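Local coordinates for protein N-acetyl-beta-D glucosaminidase (Rhizomucor miehei CAU432, PDB 4ZM6) that probably cleaves beta-linked N-acetylglucosamine through a glycoside hydrolase family 3 region and binds acetyl-CoA in a GCN5-related glucosamine N-acetyltransferase region, at residues 509-513 / 514-518; 804-807 / 808-811; 548-551 / 552-556; 715-718 / 719-722. One frame throughout, in Å; residues are numbered along the deposited sequence.

Contact 1 (509-513 / 514-518); sequences AVRLI and FGEIE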
loop_
_atom_site.group_PDB
_atom_site.type_symbol
_atom_site.label_atom_id
_atom_site.label_comp_id
_atom_site.label_asym_id
_atom_site.label_seq_id
_atom_site.Cartn_x
_atom_site.Cartn_y
_atom_site.Cartn_z
ATOM N N ALA A 509 -20.403 26.389 -14.677
ATOM C CA ALA A 509 -21.265 25.500 -15.454
ATOM C C ALA A 509 -21.794 26.178 -16.721
ATOM O O ALA A 509 -21.896 25.546 -17.776
ATOM C CB ALA A 509 -22.417 25.003 -14.597
ATOM N N VAL A 510 -22.124 27.462 -16.615
ATOM C CA VAL A 510 -22.549 28.233 -17.780
ATOM C C VAL A 510 -21.383 28.445 -18.745
ATOM O O VAL A 510 -21.534 28.270 -19.955
ATOM C CB VAL A 510 -23.158 29.582 -17.369
ATOM C CG1 VAL A 510 -23.332 30.489 -18.576
ATOM C CG2 VAL A 510 -24.494 29.352 -16.679
ATOM N N ARG A 511 -20.224 28.804 -18.205
ATOM C CA ARG A 511 -19.009 28.943 -19.019
ATOM C C ARG A 511 -18.733 27.681 -19.841
ATOM O O ARG A 511 -18.369 27.761 -21.017
ATOM C CB ARG A 511 -17.800 29.251 -18.137
ATOM C CG ARG A 511 -17.904 30.566 -17.385
ATOM C CD ARG A 511 -16.552 30.996 -16.858
ATOM N NE ARG A 511 -15.715 31.519 -17.936
ATOM C CZ ARG A 511 -14.384 31.570 -17.916
ATOM N NH1 ARG A 511 -13.699 31.119 -16.868
ATOM N NH2 ARG A 511 -13.731 32.068 -18.963
ATOM N N LEU A 512 -18.927 26.524 -19.209
ATOM C CA LEU A 512 -18.738 25.234 -19.863
ATOM C C LEU A 512 -19.757 25.042 -20.979
ATOM O O LEU A 512 -19.406 24.605 -22.075
ATOM C CB LEU A 512 -18.870 24.094 -18.850
ATOM C CG LEU A 512 -17.858 22.948 -18.941
ATOM C CD1 LEU A 512 -18.318 21.803 -18.050
ATOM C CD2 LEU A 512 -17.664 22.470 -20.370
ATOM N N ILE A 513 -21.014 25.374 -20.689
ATOM C CA ILE A 513 -22.108 25.214 -21.651
ATOM C C ILE A 513 -21.900 26.079 -22.898
ATOM O O ILE A 513 -22.142 25.623 -24.015
ATOM C CB ILE A 513 -23.482 25.487 -20.981
ATOM C CG1 ILE A 513 -23.846 24.314 -20.058
ATOM C CG2 ILE A 513 -24.592 25.684 -22.012
ATOM C CD1 ILE A 513 -24.950 24.613 -19.067
ATOM N N PHE A 514 -21.429 27.309 -22.713
ATOM C CA PHE A 514 -21.137 28.196 -23.846
ATOM C C PHE A 514 -19.722 28.033 -24.416
ATOM O O PHE A 514 -19.298 28.825 -25.253
ATOM C CB PHE A 514 -21.410 29.655 -23.465
ATOM C CG PHE A 514 -22.869 29.967 -23.352
ATOM C CD1 PHE A 514 -23.555 29.689 -22.184
ATOM C CD2 PHE A 514 -23.567 30.495 -24.428
ATOM C CE1 PHE A 514 -24.905 29.952 -22.079
ATOM C CE2 PHE A 514 -24.921 30.762 -24.331
ATOM C CZ PHE A 514 -25.592 30.491 -23.152
ATOM N N GLY A 515 -18.997 27.010 -23.979
ATOM C CA GLY A 515 -17.701 26.691 -24.564
ATOM C C GLY A 515 -16.572 27.659 -24.259
ATOM O O GLY A 515 -15.558 27.660 -24.952
ATOM N N GLU A 516 -16.734 28.473 -23.223
ATOM C CA GLU A 516 -15.697 29.412 -22.813
ATOM C C GLU A 516 -14.586 28.681 -22.085
ATOM O O GLU A 516 -13.444 29.124 -22.068
ATOM C CB GLU A 516 -16.282 30.465 -21.874
ATOM C CG GLU A 516 -17.347 31.341 -22.503
ATOM C CD GLU A 516 -17.961 32.308 -21.516
ATOM O OE1 GLU A 516 -18.939 32.992 -21.895
ATOM O OE2 GLU A 516 -17.472 32.381 -20.368
ATOM N N ILE A 517 -14.950 27.569 -21.466
ATOM C CA ILE A 517 -14.055 26.799 -20.630
ATOM C C ILE A 517 -14.200 25.357 -21.094
ATOM O O ILE A 517 -15.151 25.034 -21.803
ATOM C CB ILE A 517 -14.415 27.024 -19.132
ATOM C CG1 ILE A 517 -13.170 27.406 -18.334
ATOM C CG2 ILE A 517 -15.143 25.840 -18.497
ATOM C CD1 ILE A 517 -12.561 28.730 -18.755
ATOM N N GLU A 518 -13.259 24.496 -20.734
ATOM C CA GLU A 518 -13.348 23.099 -21.150
ATOM C C GLU A 518 -13.217 22.171 -19.951
ATOM O O GLU A 518 -12.375 22.379 -19.082
ATOM C CB GLU A 518 -12.301 22.792 -22.223
ATOM C CG GLU A 518 -12.844 21.950 -23.376
ATOM C CD GLU A 518 -12.106 22.169 -24.692
ATOM O OE1 GLU A 518 -11.758 23.328 -25.016
ATOM O OE2 GLU A 518 -11.890 21.177 -25.421
HETATM O O HOH W 1 -16.887 23.464 -23.372
#
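The guanidinium of Arg511 has Ile517 CD1 over one face, 3.0 Å above the plane and offset toward the rim, while Glu516 OE2 sits at its edge, in plane. The Phe514 ring has the carbonyl oxygen of Val510 at its edge. Both groups flank the Schellman motif that ends helix 503-513. In it Glu516 N donates to Arg511 O at 2.8 Å and Gly515 N to Leu512 O at 3.1 Å. Gly515 has positive phi, which glycine adopts without strain. The last ordinary helical bond runs from Phe514 N to Val510 O, 2.9 Å.

Arginine suits position 511 because its long chain, bent at chi3 (75°), brings NE to OE2 of Glu516 across the turn, the two side chains crossing at about a right angle. Arg511 NE meets Glu516 OE2 at 3.1 Å in a nearly straight salt-bridge bond (169°), although the two planes are turned 60° apart. The stronger polar partner of each lies outside the turn, Asp369 for Arg511 and Arg422 for Glu516, so the pair forms part of a small ionic network that should fix the rotation of both groups.

The apolar residues fill the sides of the turn. Val510 and Phe514 lie side by side, Val510 CG1 touching Phe514 CD1 at 3.7 Å, and the valine packs on helix 413-422 as well. Ile517 is branched enough to serve two neighbours: its CD1 lies on the guanidinium, and its CG2 meets Leu512 CG at 4.0 Å. A water bridges the turn beyond them, donating one hydrogen to Leu512 O and the other to Ile517 O.

Contact 2 (804-807 / 808-811); sequences QEER and GRGI. With SO4 (sulfate ion), chain D.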
loop_
_atom_site.group_PDB
_atom_site.type_symbol
_atom_site.label_atom_id
_atom_site.label_comp_id
_atom_site.label_asym_id
_atom_site.label_seq_id
_atom_site.Cartn_x
_atom_site.Cartn_y
_atom_site.Cartn_z
ATOM N N GLN A 804 33.965 32.298 14.329
ATOM C CA GLN A 804 33.493 33.607 14.817
ATOM C C GLN A 804 34.626 34.428 15.437
ATOM O O GLN A 804 34.853 35.581 15.058
ATOM C CB GLN A 804 32.295 33.524 15.798
ATOM C CG GLN A 804 31.999 32.205 16.508
ATOM C CD GLN A 804 30.797 31.483 15.912
ATOM O OE1 GLN A 804 30.671 31.360 14.690
ATOM N NE2 GLN A 804 29.902 31.008 16.776
ATOM N N GLU A 805 35.334 33.808 16.377
ATOM C CA GLU A 805 36.490 34.411 17.038
ATOM C C GLU A 805 37.490 35.073 16.071
ATOM O O GLU A 805 38.035 36.140 16.368
ATOM C CB GLU A 805 37.217 33.331 17.842
ATOM C CG GLU A 805 38.340 33.836 18.739
ATOM C CD GLU A 805 37.841 34.481 20.019
ATOM O OE1 GLU A 805 36.615 34.473 20.273
ATOM O OE2 GLU A 805 38.689 34.992 20.780
ATOM N N GLU A 806 37.710 34.440 14.917
ATOM C CA GLU A 806 38.817 34.781 14.020
ATOM C C GLU A 806 38.419 35.683 12.850
ATOM O O GLU A 806 39.192 35.853 11.897
ATOM C CB GLU A 806 39.438 33.492 13.472
ATOM C CG GLU A 806 39.722 32.431 14.528
ATOM C CD GLU A 806 40.764 32.857 15.548
ATOM O OE1 GLU A 806 41.607 33.723 15.225
ATOM O OE2 GLU A 806 40.745 32.311 16.675
ATOM N N ARG A 807 37.227 36.268 12.918
ATOM C CA ARG A 807 36.728 37.082 11.816
ATOM C C ARG A 807 37.495 38.402 11.731
ATOM O O ARG A 807 37.996 38.908 12.740
ATOM C CB ARG A 807 35.220 37.325 11.969
ATOM C CG ARG A 807 34.383 36.061 11.823
ATOM C CD ARG A 807 32.900 36.283 12.100
ATOM N NE ARG A 807 32.585 36.332 13.533
ATOM C CZ ARG A 807 31.354 36.267 14.053
ATOM N NH1 ARG A 807 30.280 36.147 13.274
ATOM N NH2 ARG A 807 31.191 36.319 15.372
ATOM N N GLY A 808 37.603 38.935 10.516
ATOM C CA GLY A 808 38.231 40.236 10.287
ATOM C C GLY A 808 39.748 40.226 10.226
ATOM O O GLY A 808 40.375 41.276 10.367
ATOM N N ARG A 809 40.332 39.043 10.016
ATOM C CA ARG A 809 41.777 38.900 9.821
ATOM C C ARG A 809 42.116 38.641 8.355
ATOM O O ARG A 809 43.282 38.458 8.009
ATOM C CB ARG A 809 42.318 37.756 10.676
ATOM C CG ARG A 809 42.022 37.896 12.160
ATOM C CD ARG A 809 42.370 36.629 12.923
ATOM N NE ARG A 809 43.803 36.347 12.872
ATOM C CZ ARG A 809 44.354 35.162 13.124
ATOM N NH1 ARG A 809 43.597 34.120 13.449
ATOM N NH2 ARG A 809 45.672 35.022 13.043
ATOM N N GLY A 810 41.095 38.622 7.499
ATOM C CA GLY A 810 41.281 38.386 6.067
ATOM C C GLY A 810 41.427 36.919 5.687
ATOM O O GLY A 810 41.796 36.604 4.551
ATOM N N ILE A 811 41.122 36.025 6.631
ATOM C CA ILE A 811 41.300 34.585 6.441
ATOM C C ILE A 811 40.376 34.032 5.362
ATOM O O ILE A 811 40.824 33.318 4.465
ATOM C CB ILE A 811 41.056 33.803 7.749
ATOM C CG1 ILE A 811 42.159 34.124 8.763
ATOM C CG2 ILE A 811 40.994 32.303 7.478
ATOM C CD1 ILE A 811 41.933 33.551 10.145
HETATM S S SO4 D . 37.072 37.332 7.373
HETATM O O1 SO4 D . 38.171 36.759 8.189
HETATM O O2 SO4 D . 36.650 38.611 7.977
HETATM O O3 SO4 D . 35.912 36.409 7.352
HETATM O O4 SO4 D . 37.555 37.589 5.995
#
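Glu806 and Arg809 run side by side and point the same way, three residues apart in what is probably the pyrophosphate-binding loop of a GCN5-related acetyltransferase fold. The run Arg807-Gly808-Arg809-Gly810 fits its Arg/Gln-x-x-Gly signature, and the loop leads into helix 811-825. The glutamate chain bends at chi2 (-64°), which brings OE1 to Arg809 NH1 at 2.7 Å. The hydrogen bond within this salt bridge is weak, bent to 120° at the hydrogen; the carboxylate and guanidinium planes stand 64° apart. Arg809 also pairs through NE with Glu709, so NH1 and NE serve different acids.

Arg807 turns elsewhere. Its bent chain folds back over the type I turn that begins at Gln804, and Arg807 NE reaches Gln804 O at 2.8 Å, on a lone pair in the carbonyl plane. The same oxygen receives Arg807 N, so one arginine grips it twice.

Gly808 and Gly810, both with positive phi, let the backbone expose its N-H groups to an anion. A sulfate, probably from the crystallisation liquor, lies where this fold would be expected to hold phosphate: Gly808 N donates to sulfate O2 at 2.7 Å, and Ile811 N reaches sulfate O1 weakly at 3.4 Å.

Contact 3 (548-551 / 552-556); sequences DDLD and HVTAM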
loop_
_atom_site.group_PDB
_atom_site.type_symbol
_atom_site.label_atom_id
_atom_site.label_comp_id
_atom_site.label_asym_id
_atom_site.label_seq_id
_atom_site.Cartn_x
_atom_site.Cartn_y
_atom_site.Cartn_z
ATOM N N ASP A 548 14.606 1.001 -16.396
ATOM C CA ASP A 548 13.754 1.168 -17.577
ATOM C C ASP A 548 13.591 2.616 -18.047
ATOM O O ASP A 548 13.444 2.862 -19.241
ATOM C CB ASP A 548 12.367 0.585 -17.291
ATOM C CG ASP A 548 12.413 -0.884 -16.926
ATOM O OD1 ASP A 548 13.185 -1.627 -17.573
ATOM O OD2 ASP A 548 11.680 -1.298 -15.997
ATOM N N ASP A 549 13.611 3.566 -17.113
ATOM C CA ASP A 549 13.188 4.946 -17.392
ATOM C C ASP A 549 14.319 5.969 -17.560
ATOM O O ASP A 549 14.066 7.109 -17.964
ATOM C CB ASP A 549 12.261 5.423 -16.273
ATOM C CG ASP A 549 11.064 4.508 -16.070
ATOM O OD1 ASP A 549 10.660 3.811 -17.032
ATOM O OD2 ASP A 549 10.523 4.492 -14.939
ATOM N N LEU A 550 15.553 5.575 -17.256
ATOM C CA LEU A 550 16.671 6.520 -17.234
ATOM C C LEU A 550 16.941 7.156 -18.602
ATOM O O LEU A 550 17.151 8.366 -18.690
ATOM C CB LEU A 550 17.937 5.845 -16.697
ATOM C CG LEU A 550 19.230 6.669 -16.707
ATOM C CD1 LEU A 550 19.070 7.949 -15.898
ATOM C CD2 LEU A 550 20.394 5.834 -16.186
ATOM N N ASP A 551 16.942 6.350 -19.661
ATOM C CA ASP A 551 17.194 6.870 -21.014
ATOM C C ASP A 551 16.151 7.897 -21.424
ATOM O O ASP A 551 16.481 8.914 -22.024
ATOM C CB ASP A 551 17.229 5.742 -22.048
ATOM C CG ASP A 551 18.510 4.942 -21.992
ATOM O OD1 ASP A 551 19.596 5.547 -22.116
ATOM O OD2 ASP A 551 18.427 3.705 -21.841
ATOM N N HIS A 552 14.895 7.626 -21.091
ATOM C CA HIS A 552 13.805 8.538 -21.417
ATOM C C HIS A 552 13.875 9.831 -20.626
ATOM O O HIS A 552 13.680 10.912 -21.185
ATOM C CB HIS A 552 12.461 7.857 -21.192
ATOM C CG HIS A 552 12.155 6.812 -22.213
ATOM N ND1 HIS A 552 11.828 5.515 -21.878
ATOM C CD2 HIS A 552 12.158 6.866 -23.566
ATOM C CE1 HIS A 552 11.624 4.819 -22.982
ATOM N NE2 HIS A 552 11.820 5.615 -24.019
ATOM N N VAL A 553 14.145 9.715 -19.328
ATOM C CA VAL A 553 14.317 10.889 -18.475
ATOM C C VAL A 553 15.484 11.740 -18.963
ATOM O O VAL A 553 15.404 12.968 -18.969
ATOM C CB VAL A 553 14.529 10.486 -17.010
ATOM C CG1 VAL A 553 15.067 11.653 -16.193
ATOM C CG2 VAL A 553 13.222 9.975 -16.419
ATOM N N THR A 554 16.561 11.075 -19.380
ATOM C CA THR A 554 17.721 11.753 -19.965
ATOM C C THR A 554 17.327 12.533 -21.216
ATOM O O THR A 554 17.703 13.694 -21.373
ATOM C CB THR A 554 18.837 10.749 -20.317
ATOM O OG1 THR A 554 19.206 10.013 -19.141
ATOM C CG2 THR A 554 20.060 11.466 -20.886
ATOM N N ALA A 555 16.562 11.895 -22.096
ATOM C CA ALA A 555 16.074 12.557 -23.312
ATOM C C ALA A 555 15.160 13.734 -22.989
ATOM O O ALA A 555 15.220 14.771 -23.638
ATOM C CB ALA A 555 15.347 11.565 -24.200
ATOM N N MET A 556 14.320 13.569 -21.974
ATOM C CA MET A 556 13.429 14.639 -21.551
ATOM C C MET A 556 14.231 15.845 -21.052
ATOM O O MET A 556 13.849 16.990 -21.309
ATOM C CB MET A 556 12.467 14.140 -20.464
ATOM C CG MET A 556 11.229 15.004 -20.283
ATOM S SD MET A 556 10.247 14.502 -18.855
ATOM C CE MET A 556 9.512 12.995 -19.468
#
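His552 meets the preceding turn through its CB, which lies 3.7 Å from Asp549 O; its ring lies at the surface, His552 ND1 4.1 Å from Asp548 O, where a polar aromatic group is readily accommodated. Neighbouring acids lead elsewhere: Asp549 is held by Arg545 N and Arg588, and Asp548 pairs with Lys262 of the second subunit.

Val553 follows on the buried side. Val553 N gives Asp549 O a straight helical bond of 2.9 Å (168°), and the valine's CG2, placed beside the backbone N, touches the same oxygen at 3.4 Å. Its compact branched side chain packs against Phe597 of strand 594-605 and against Tyr544. This is how helix 546-561, which follows the first strand, 540-543, of the GCN5-related acetyltransferase fold, lies on the central sheet.

Thr554 is the residue with a double hold. Its OG1, beside the backbone N at chi1 -57°, donates to Leu550 O at 2.7 Å, while Thr554 N reaches that oxygen at 2.9 Å. The two donors come from opposite faces of the carbonyl plane, which lets one oxygen take both; the hydroxyl is satisfied within its own helix. The methyl end of Leu550 leans over this hydroxyl, Leu550 CD1 being 3.8 Å from Thr554 OG1, and both side chains face helix 569-577.

Ala555, small at an exposed position, continues the i to i-4 helical bonding with Ala555 N bonded to Asp551 O at 3.0 Å.

Contact 4 (715-718 / 719-722); sequences RIKP and SETW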
loop_
_atom_site.group_PDB
_atom_site.type_symbol
_atom_site.label_atom_id
_atom_site.label_comp_id
_atom_site.label_asym_id
_atom_site.label_seq_id
_atom_site.Cartn_x
_atom_site.Cartn_y
_atom_site.Cartn_z
ATOM N N ARG A 715 45.402 20.076 3.956
ATOM C CA ARG A 715 44.392 19.039 4.111
ATOM C C ARG A 715 44.198 18.636 5.561
ATOM O O ARG A 715 45.021 18.941 6.419
ATOM C CB ARG A 715 44.769 17.809 3.282
ATOM C CG ARG A 715 44.763 18.066 1.783
ATOM C CD ARG A 715 45.487 16.991 0.984
ATOM N NE ARG A 715 45.123 15.617 1.353
ATOM C CZ ARG A 715 45.375 14.539 0.609
ATOM N NH1 ARG A 715 45.983 14.649 -0.563
ATOM N NH2 ARG A 715 45.004 13.337 1.035
ATOM N N ILE A 716 43.083 17.967 5.826
ATOM C CA ILE A 716 42.853 17.335 7.111
ATOM C C ILE A 716 43.226 15.859 6.946
ATOM O O ILE A 716 42.933 15.259 5.914
ATOM C CB ILE A 716 41.386 17.535 7.589
ATOM C CG1 ILE A 716 41.296 17.433 9.112
ATOM C CG2 ILE A 716 40.405 16.563 6.936
ATOM C CD1 ILE A 716 41.637 18.732 9.816
ATOM N N LYS A 717 43.903 15.286 7.938
ATOM C CA LYS A 717 44.214 13.857 7.920
ATOM C C LYS A 717 43.132 13.088 8.662
ATOM O O LYS A 717 42.474 13.646 9.539
ATOM C CB LYS A 717 45.557 13.576 8.583
ATOM C CG LYS A 717 46.765 14.136 7.849
ATOM C CD LYS A 717 48.059 13.508 8.349
ATOM C CE LYS A 717 48.162 13.574 9.862
ATOM N NZ LYS A 717 49.529 13.282 10.353
ATOM N N PRO A 718 42.959 11.797 8.337
ATOM C CA PRO A 718 41.933 10.966 8.972
ATOM C C PRO A 718 41.912 11.014 10.494
ATOM O O PRO A 718 40.833 11.060 11.079
ATOM C CB PRO A 718 42.282 9.560 8.486
ATOM C CG PRO A 718 42.836 9.795 7.125
ATOM C CD PRO A 718 43.612 11.083 7.223
ATOM N N SER A 719 43.081 11.004 11.126
ATOM C CA SER A 719 43.167 11.083 12.588
ATOM C C SER A 719 42.781 12.468 13.136
ATOM O O SER A 719 42.527 12.607 14.327
ATOM C CB SER A 719 44.580 10.726 13.058
ATOM O OG SER A 719 45.504 11.759 12.743
ATOM N N GLU A 720 42.757 13.481 12.269
ATOM C CA GLU A 720 42.386 14.846 12.648
ATOM C C GLU A 720 40.934 15.203 12.280
ATOM O O GLU A 720 40.510 16.338 12.495
ATOM C CB GLU A 720 43.325 15.851 11.961
ATOM C CG GLU A 720 44.805 15.703 12.308
ATOM C CD GLU A 720 45.733 16.469 11.364
ATOM O OE1 GLU A 720 45.285 16.972 10.304
ATOM O OE2 GLU A 720 46.934 16.567 11.680
ATOM N N THR A 721 40.173 14.253 11.735
ATOM C CA THR A 721 38.804 14.534 11.288
ATOM C C THR A 721 37.964 15.219 12.382
ATOM O O THR A 721 37.260 16.200 12.115
ATOM C CB THR A 721 38.077 13.254 10.811
ATOM O OG1 THR A 721 38.865 12.579 9.818
ATOM C CG2 THR A 721 36.715 13.597 10.221
ATOM N N TRP A 722 38.059 14.715 13.609
ATOM C CA TRP A 722 37.305 15.278 14.731
ATOM C C TRP A 722 37.458 16.795 14.869
ATOM O O TRP A 722 36.518 17.482 15.250
ATOM C CB TRP A 722 37.689 14.598 16.050
ATOM C CG TRP A 722 39.082 14.887 16.530
ATOM C CD1 TRP A 722 40.223 14.206 16.207
ATOM C CD2 TRP A 722 39.478 15.921 17.437
ATOM N NE1 TRP A 722 41.303 14.753 16.850
ATOM C CE2 TRP A 722 40.877 15.808 17.613
ATOM C CE3 TRP A 722 38.791 16.932 18.117
ATOM C CZ2 TRP A 722 41.601 16.672 18.440
ATOM C CZ3 TRP A 722 39.511 17.791 18.941
ATOM C CH2 TRP A 722 40.902 17.654 19.093
#
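Glu720 and Lys717 are joined twice. Glu720 N donates to Lys717 O at 2.7 Å, from above the carbonyl plane, and in return Lys717 N donates to Glu720 OE1 at 3.2 Å in a nearly straight bond (169°). The carboxylate is met from above its plane, 46° out of it. Glutamate is long enough for this: its CG starts beside the backbone N, chi1 -60°, and the chain then extends back to the N-H three residues earlier. A negative group there would be favoured by the partial positive charge of the helix start, and Arg755 is a further, weak ionic partner of OE1.

One step along, Pro718 O takes two bonds from a single residue, Thr721 OG1 at 2.8 Å and, more weakly, Thr721 N at 3.3 Å. The threonine hydroxyl is thereby satisfied in a buried place, with Tyr748 as a weak additional partner. Proline fits the first turn well, since it lacks an N-H that would need an acceptor there.

Around these bonds the aliphatic parts pack. Lys717 crosses the glutamate so that Lys717 CE comes 3.7 Å from Glu720 OE2, whereas the ammonium itself stays beyond salt-bridge range. On the buried side Ile716 sends CG1 to Glu720 CB at 3.8 Å and rests on Leu751 and Val753 of strand 751-756.

Here a 3-10 turn leads strand 711-715 into helix 721-731, the Glu720-to-Lys717 bond resembling half a capping box, probably at the first strand-to-helix connection of a second GCN5-related acetyltransferase domain.

In the fold
The four contacts follow one another along the chain without touching. Contacts 1 and 3 lie nearest the bound acetyl-CoA: the side chain of Glu518 in contact 1 is about 6 Å from the ligand and from Arg520, one of its binding residues, while the side chain of Val553 in contact 3 is about 12 Å from the ligand. Their centres are 38 Å apart. Contacts 2 and 4 lie in the second acetyltransferase range, centres 22 Å apart and nearest atoms about 13 Å, away from that ligand. Contact 2 probably corresponds in sequence to the acetyl-CoA-binding run Gly624-Lys625-Gly626, but holds sulfate here. Contacts 3 and 4 lie where a strand (540-543, 711-715) leads into the next helix.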